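Local coordinates for protein imidazoleglycerol-phosphate dehydratase (Staphylococcus aureus subsp. aureus, PDB 2AE8) that catalyses the dehydration of imidazoleglycerol phosphate to imidazoleacetol phosphate, the sixth step of histidine biosynthesis, using manganese as cofactor, at residues B[54-59]-B[66-71]; B[134-139]-B[203-208]. One frame throughout, in Å; residues are numbered along the deposited sequence.

Contact 1. Residues B[54-59]-B[66-71]; sequences SHINTG and MLTLFT
Within the beta-alpha-beta unit formed by strand 55-57, helix 61-74 and strand 77-82, Ile56 is the side chain that seats the edge strand on the helix, against Leu67, Thr68 and Thr71. The two short axes run 9.2 Å apart and nearly antiparallel, at 157°, as expected when a helix returns the chain between two parallel strands. With CG1 beside the backbone N (chi1 -64°), Ile56 extends its CD1 methyl onto the helix backbone. There CD1 lies 3.7 Å from Leu67 O and 3.8 Å from Thr68 OG1, while Thr71 CG2 closes in at 3.9 Å. Leu67 crosses Ile56 at about a right angle, its CB against both Ile56 CG2 and CD1, each at 4.2 Å, and its CD1 reaches Thr58 CG2 at 3.9 Å. At the other end, with OG1 bonded to Thr68 O at 2.7 Å and tilted from the carbonyl plane, Thr71 presents CG2 to Ser54 and Ile56. That methyl, Thr71 CG2, meets Ser54 OG at 3.4 Å without a hydrogen bond, the serine hydroxyl being bonded to Leu78 N. The hydroxyls of Thr58 and Thr68 likewise find partners at Asn64; no hydrogen bond crosses, and the join is by van der Waals packing. Strand 77-82 and Ile97 of helix 90-111 continue the packing around Leu67. The result is the helix-on-sheet layer of a beta-alpha-beta crossover, and its helical segment belongs to a stretch that, by similarity, contributes to the substrate site.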
ATOM      1  N   SER B  54      -9.416  55.801  19.619  1.00 47.85           N
ATOM      2  CA  SER B  54      -8.132  55.106  19.666  1.00 46.04           C
ATOM      3  C   SER B  54      -7.168  55.752  18.708  1.00 44.71           C
ATOM      4  O   SER B  54      -7.565  56.186  17.632  1.00 44.70           O
ATOM      5  CB  SER B  54      -8.294  53.627  19.298  1.00 45.95           C
ATOM      6  OG  SER B  54      -8.948  52.913  20.334  1.00 46.37           O
ATOM      7  N   HIS B  55      -5.902  55.812  19.101  1.00 43.40           N
ATOM      8  CA  HIS B  55      -4.849  56.305  18.223  1.00 42.92           C
ATOM      9  C   HIS B  55      -3.762  55.247  18.150  1.00 41.48           C
ATOM     10  O   HIS B  55      -3.023  55.045  19.109  1.00 41.44           O
ATOM     11  CB  HIS B  55      -4.263  57.629  18.727  1.00 43.32           C
ATOM     12  CG  HIS B  55      -2.939  57.971  18.112  1.00 45.74           C
ATOM     13  ND1 HIS B  55      -2.825  58.643  16.913  1.00 48.48           N
ATOM     14  CD2 HIS B  55      -1.673  57.723  18.524  1.00 48.12           C
ATOM     15  CE1 HIS B  55      -1.546  58.799  16.615  1.00 49.47           C
ATOM     16  NE2 HIS B  55      -0.825  58.250  17.577  1.00 49.37           N
ATOM     17  N   ILE B  56      -3.666  54.578  17.008  1.00 40.19           N
ATOM     18  CA  ILE B  56      -2.749  53.448  16.884  1.00 38.86           C
ATOM     19  C   ILE B  56      -1.634  53.710  15.874  1.00 38.61           C
ATOM     20  O   ILE B  56      -1.866  53.801  14.671  1.00 38.70           O
ATOM     21  CB  ILE B  56      -3.526  52.144  16.593  1.00 39.10           C
ATOM     22  CG1 ILE B  56      -4.438  51.817  17.788  1.00 37.62           C
ATOM     23  CG2 ILE B  56      -2.547  50.988  16.308  1.00 37.50           C
ATOM     24  CD1 ILE B  56      -5.677  51.061  17.460  1.00 37.46           C
ATOM     25  N   ASN B  57      -0.423  53.855  16.390  1.00 38.47           N
ATOM     26  CA  ASN B  57       0.744  54.143  15.578  1.00 38.57           C
ATOM     27  C   ASN B  57       1.879  53.183  15.902  1.00 38.14           C
ATOM     28  O   ASN B  57       2.837  53.551  16.610  1.00 38.11           O
ATOM     29  CB  ASN B  57       1.197  55.596  15.785  1.00 39.52           C
ATOM     30  CG  ASN B  57       2.366  55.977  14.887  1.00 42.11           C
ATOM     31  OD1 ASN B  57       2.482  55.489  13.758  1.00 44.68           O
ATOM     32  ND2 ASN B  57       3.241  56.842  15.385  1.00 44.04           N
ATOM     33  N   THR B  58       1.769  51.951  15.385  1.00 37.23           N
ATOM     34  CA  THR B  58       2.752  50.890  15.674  1.00 36.27           C
ATOM     35  C   THR B  58       3.979  50.957  14.777  1.00 36.42           C
ATOM     36  O   THR B  58       5.022  50.378  15.096  1.00 36.59           O
ATOM     37  CB  THR B  58       2.153  49.475  15.476  1.00 36.24           C
ATOM     38  OG1 THR B  58       1.895  49.259  14.078  1.00 34.54           O
ATOM     39  CG2 THR B  58       0.855  49.306  16.267  1.00 34.57           C
ATOM     40  N   GLY B  59       3.839  51.631  13.646  1.00 36.67           N
ATOM     41  CA  GLY B  59       4.867  51.620  12.609  1.00 37.25           C
ATOM     42  C   GLY B  59       4.771  50.405  11.690  1.00 37.49           C
ATOM     43  O   GLY B  59       5.673  50.169  10.882  1.00 38.02           O
HETATM   44  N   MSE B  66      -5.310  45.743  12.202  1.00 31.90           N
HETATM   45  CA  MSE B  66      -5.773  44.661  13.098  1.00 31.89           C
HETATM   46  C   MSE B  66      -6.099  45.161  14.525  1.00 31.35           C
HETATM   47  O   MSE B  66      -7.115  44.775  15.123  1.00 30.39           O
HETATM   48  CB  MSE B  66      -4.741  43.525  13.138  1.00 32.34           C
HETATM   49  CG  MSE B  66      -4.614  42.736  11.808  1.00 34.07           C
HETATM   50 SE   MSE B  66      -6.315  42.000  11.089  1.00 44.41          SE
HETATM   51  CE  MSE B  66      -6.691  43.312   9.712  1.00 38.06           C
ATOM     52  N   LEU B  67      -5.224  46.004  15.070  1.00 31.25           N
ATOM     53  CA  LEU B  67      -5.460  46.584  16.404  1.00 31.41           C
ATOM     54  C   LEU B  67      -6.618  47.573  16.377  1.00 31.68           C
ATOM     55  O   LEU B  67      -7.321  47.727  17.362  1.00 32.75           O
ATOM     56  CB  LEU B  67      -4.184  47.216  16.972  1.00 30.93           C
ATOM     57  CG  LEU B  67      -3.035  46.219  17.153  1.00 30.77           C
ATOM     58  CD1 LEU B  67      -1.764  46.876  17.708  1.00 29.91           C
ATOM     59  CD2 LEU B  67      -3.491  45.075  18.048  1.00 29.91           C
ATOM     60  N   THR B  68      -6.839  48.229  15.242  1.00 32.38           N
ATOM     61  CA  THR B  68      -8.038  49.059  15.102  1.00 32.78           C
ATOM     62  C   THR B  68      -9.280  48.172  15.195  1.00 33.00           C
ATOM     63  O   THR B  68     -10.261  48.530  15.852  1.00 32.43           O
ATOM     64  CB  THR B  68      -8.005  49.895  13.790  1.00 33.19           C
ATOM     65  OG1 THR B  68      -6.906  50.815  13.865  1.00 33.69           O
ATOM     66  CG2 THR B  68      -9.314  50.666  13.571  1.00 33.82           C
ATOM     67  N   LEU B  69      -9.219  46.993  14.573  1.00 32.56           N
ATOM     68  CA  LEU B  69     -10.304  46.013  14.672  1.00 32.37           C
ATOM     69  C   LEU B  69     -10.513  45.523  16.106  1.00 31.75           C
ATOM     70  O   LEU B  69     -11.653  45.412  16.591  1.00 32.16           O
ATOM     71  CB  LEU B  69     -10.026  44.822  13.730  1.00 32.47           C
ATOM     72  CG  LEU B  69     -10.388  45.058  12.266  1.00 34.62           C
ATOM     73  CD1 LEU B  69      -9.650  44.062  11.388  1.00 36.82           C
ATOM     74  CD2 LEU B  69     -11.921  44.958  12.031  1.00 37.38           C
ATOM     75  N   PHE B  70      -9.406  45.230  16.779  1.00 31.33           N
ATOM     76  CA  PHE B  70      -9.424  44.833  18.182  1.00 32.07           C
ATOM     77  C   PHE B  70     -10.179  45.875  19.023  1.00 32.75           C
ATOM     78  O   PHE B  70     -11.075  45.538  19.807  1.00 32.09           O
ATOM     79  CB  PHE B  70      -7.991  44.650  18.689  1.00 31.80           C
ATOM     80  CG  PHE B  70      -7.882  44.478  20.183  1.00 33.00           C
ATOM     81  CD1 PHE B  70      -7.996  43.214  20.767  1.00 32.30           C
ATOM     82  CD2 PHE B  70      -7.651  45.583  21.011  1.00 33.68           C
ATOM     83  CE1 PHE B  70      -7.895  43.047  22.157  1.00 32.67           C
ATOM     84  CE2 PHE B  70      -7.557  45.437  22.397  1.00 33.06           C
ATOM     85  CZ  PHE B  70      -7.685  44.166  22.977  1.00 34.34           C
ATOM     86  N   THR B  71      -9.831  47.146  18.847  1.00 33.39           N
ATOM     87  CA  THR B  71     -10.473  48.187  19.666  1.00 34.21           C
ATOM     88  C   THR B  71     -11.967  48.208  19.471  1.00 34.94           C
ATOM     89  O   THR B  71     -12.713  48.197  20.452  1.00 35.97           O
ATOM     90  CB  THR B  71      -9.866  49.600  19.465  1.00 34.16           C
ATOM     91  OG1 THR B  71     -10.044  50.034  18.115  1.00 34.53           O
ATOM     92  CG2 THR B  71      -8.418  49.589  19.800  1.00 33.33           C
TER

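Contact 2. Residues B[134-139]-B[203-208]; sequences VDISGR and IALTAT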
ATOM      1  N   VAL B 134     -12.249  32.268  24.821  1.00 28.53           N
ATOM      2  CA  VAL B 134     -11.394  32.783  25.908  1.00 29.13           C
ATOM      3  C   VAL B 134     -11.971  32.571  27.296  1.00 29.96           C
ATOM      4  O   VAL B 134     -13.187  32.649  27.507  1.00 30.00           O
ATOM      5  CB  VAL B 134     -10.801  34.247  25.702  1.00 30.58           C
ATOM      6  CG1 VAL B 134     -11.002  34.820  24.309  1.00 29.35           C
ATOM      7  CG2 VAL B 134     -11.157  35.235  26.849  1.00 29.14           C
ATOM      8  N   ASP B 135     -11.087  32.237  28.221  1.00 30.15           N
ATOM      9  CA  ASP B 135     -11.444  32.096  29.610  1.00 31.03           C
ATOM     10  C   ASP B 135     -10.490  32.992  30.385  1.00 30.86           C
ATOM     11  O   ASP B 135      -9.275  32.757  30.384  1.00 30.11           O
ATOM     12  CB  ASP B 135     -11.315  30.630  30.053  1.00 31.22           C
ATOM     13  CG  ASP B 135     -11.582  30.428  31.550  1.00 33.86           C
ATOM     14  OD1 ASP B 135     -11.895  31.415  32.251  1.00 33.97           O
ATOM     15  OD2 ASP B 135     -11.465  29.274  32.027  1.00 35.88           O
ATOM     16  N   ILE B 136     -11.037  34.031  31.022  1.00 30.51           N
ATOM     17  CA  ILE B 136     -10.244  34.848  31.958  1.00 30.48           C
ATOM     18  C   ILE B 136     -10.062  34.000  33.222  1.00 30.66           C
ATOM     19  O   ILE B 136     -10.779  34.163  34.208  1.00 30.60           O
ATOM     20  CB  ILE B 136     -10.923  36.205  32.266  1.00 30.43           C
ATOM     21  CG1 ILE B 136     -11.224  36.968  30.970  1.00 30.44           C
ATOM     22  CG2 ILE B 136     -10.046  37.054  33.186  1.00 29.97           C
ATOM     23  CD1 ILE B 136     -12.080  38.256  31.178  1.00 31.98           C
ATOM     24  N   SER B 137      -9.107  33.074  33.163  1.00 30.52           N
ATOM     25  CA  SER B 137      -8.951  32.024  34.156  1.00 30.70           C
ATOM     26  C   SER B 137      -7.815  32.276  35.134  1.00 31.09           C
ATOM     27  O   SER B 137      -7.775  31.682  36.218  1.00 30.64           O
ATOM     28  CB  SER B 137      -8.644  30.709  33.441  1.00 31.47           C
ATOM     29  OG  SER B 137      -7.442  30.857  32.712  1.00 30.08           O
ATOM     30  N   GLY B 138      -6.866  33.107  34.733  1.00 31.11           N
ATOM     31  CA  GLY B 138      -5.617  33.249  35.484  1.00 31.77           C
ATOM     32  C   GLY B 138      -4.586  32.173  35.177  1.00 32.41           C
ATOM     33  O   GLY B 138      -3.480  32.221  35.703  1.00 32.77           O
ATOM     34  N   ARG B 139      -4.939  31.205  34.323  1.00 31.95           N
ATOM     35  CA  ARG B 139      -3.989  30.173  33.880  1.00 32.51           C
ATOM     36  C   ARG B 139      -3.525  30.490  32.452  1.00 31.34           C
ATOM     37  O   ARG B 139      -4.283  30.302  31.502  1.00 31.94           O
ATOM     38  CB  ARG B 139      -4.647  28.785  33.916  1.00 32.36           C
ATOM     39  CG  ARG B 139      -5.051  28.289  35.303  1.00 33.23           C
ATOM     40  CD  ARG B 139      -5.700  26.893  35.196  1.00 34.60           C
ATOM     41  NE  ARG B 139      -7.035  26.952  34.601  1.00 38.90           N
ATOM     42  CZ  ARG B 139      -8.163  27.007  35.309  1.00 41.60           C
ATOM     43  NH1 ARG B 139      -8.108  27.032  36.640  1.00 44.72           N
ATOM     44  NH2 ARG B 139      -9.347  27.046  34.700  1.00 41.75           N
ATOM     45  N   ILE B 203     -16.759  39.940  25.443  1.00 32.62           N
ATOM     46  CA  ILE B 203     -17.830  39.201  26.131  1.00 32.81           C
ATOM     47  C   ILE B 203     -17.383  38.768  27.524  1.00 33.02           C
ATOM     48  O   ILE B 203     -18.113  38.952  28.494  1.00 32.78           O
ATOM     49  CB  ILE B 203     -18.291  37.943  25.335  1.00 32.59           C
ATOM     50  CG1 ILE B 203     -19.180  38.348  24.150  1.00 32.74           C
ATOM     51  CG2 ILE B 203     -19.021  36.931  26.251  1.00 32.78           C
ATOM     52  CD1 ILE B 203     -19.191  37.300  22.984  1.00 33.19           C
ATOM     53  N   ALA B 204     -16.188  38.182  27.604  1.00 32.56           N
ATOM     54  CA  ALA B 204     -15.640  37.682  28.860  1.00 32.65           C
ATOM     55  C   ALA B 204     -15.410  38.797  29.900  1.00 32.72           C
ATOM     56  O   ALA B 204     -15.546  38.561  31.096  1.00 32.37           O
ATOM     57  CB  ALA B 204     -14.348  36.935  28.594  1.00 32.18           C
ATOM     58  N   LEU B 205     -15.029  39.987  29.436  1.00 33.59           N
ATOM     59  CA  LEU B 205     -14.760  41.127  30.322  1.00 34.72           C
ATOM     60  C   LEU B 205     -16.035  41.825  30.806  1.00 36.04           C
ATOM     61  O   LEU B 205     -15.970  42.719  31.648  1.00 36.50           O
ATOM     62  CB  LEU B 205     -13.863  42.162  29.624  1.00 34.22           C
ATOM     63  CG  LEU B 205     -12.390  41.836  29.381  1.00 33.70           C
ATOM     64  CD1 LEU B 205     -11.818  42.845  28.432  1.00 33.89           C
ATOM     65  CD2 LEU B 205     -11.588  41.814  30.675  1.00 32.99           C
ATOM     66  N   THR B 206     -17.189  41.429  30.276  1.00 37.59           N
ATOM     67  CA  THR B 206     -18.460  42.060  30.643  1.00 39.43           C
ATOM     68  C   THR B 206     -18.748  41.922  32.142  1.00 40.46           C
ATOM     69  O   THR B 206     -18.758  40.813  32.687  1.00 39.97           O
ATOM     70  CB  THR B 206     -19.614  41.496  29.797  1.00 39.44           C
ATOM     71  OG1 THR B 206     -19.377  41.823  28.425  1.00 40.25           O
ATOM     72  CG2 THR B 206     -20.962  42.081  30.213  1.00 41.04           C
ATOM     73  N   ALA B 207     -18.975  43.066  32.797  1.00 42.13           N
ATOM     74  CA  ALA B 207     -19.232  43.125  34.238  1.00 43.57           C
ATOM     75  C   ALA B 207     -20.459  42.310  34.636  1.00 44.48           C
ATOM     76  O   ALA B 207     -21.445  42.267  33.905  1.00 44.55           O
ATOM     77  CB  ALA B 207     -19.385  44.587  34.692  1.00 43.71           C
ATOM     78  N   THR B 208     -20.388  41.674  35.801  1.00 45.85           N
ATOM     79  CA  THR B 208     -21.479  40.833  36.277  1.00 47.43           C
ATOM     80  C   THR B 208     -22.107  41.383  37.567  1.00 47.96           C
ATOM     81  O   THR B 208     -23.339  41.436  37.704  1.00 48.81           O
ATOM     82  CB  THR B 208     -21.011  39.371  36.445  1.00 47.52           C
ATOM     83  OG1 THR B 208     -22.106  38.482  36.221  1.00 50.68           O
ATOM     84  CG2 THR B 208     -20.429  39.114  37.810  1.00 47.58           C
TER
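The peptide plane joining Ala204 to Leu205 is the flat group here, and Ile136 CD1 rests over one of its faces, above the C=O bond toward the oxygen, 3.5 Å from Ala204 O. Two methyls also touch Ile136 CD1, Ala204 CB at 3.7 Å and Leu205 CD2 at 3.6 Å. CG1 of Ile136 is beside its backbone N (chi1 -55°) and the chain then runs on extended, which carries the terminal methyl into the angle between alanine and leucine. Val134 CG2, two residues back along the chain, meets Ala204 CB at 4.0 Å, about a right angle round from Ile136 CD1. No hydrogen bond crosses between the two segments. Their polar link is indirect: the backbone of Arg117 is hydrogen-bonded to both Ile136 and Ala204, and its side chain forms a salt bridge with Asp135. Ile109 of helix 90-111 packs on both Ile136 and Leu205, extending the apolar cluster. Beyond the strand the chain bends through an inverse gamma turn centred on Ile136, then through an ST turn in which Arg139 N donates to Ser137 OG at 3.0 Å, with an angle of 160° at the hydrogen. That course leads away from the apolar layer to Arg139, which, like Arg117, probably binds substrate. What emerges is the buried helix-to-sheet interface of a layered alpha/beta fold, here joining strand 128-135 and the loop after it to the last part of helix 186-205.

Contacts 1 and 2 illustrate one rule, a helix packed on a four-stranded mixed sheet with an isoleucine methyl set on the helix backbone in each, at two places about 22 Å apart between centres and on opposite sides of the chain's centre. The sheets differ, but both have strand order 1-2-4-3, consistent with the known duplication of a half-domain. Contact 1 is local and partly buried, joining neighbours of one beta-alpha-beta unit, and threonine and serine hydroxyls line its margin. Contact 2 is wholly buried, without a hydrogen bond across the segments and with only aliphatic side chains meeting, and brings together elements distant in sequence. Helix 90-111 adjoins both, through Ile97 at contact 1 and Ile109 at contact 2.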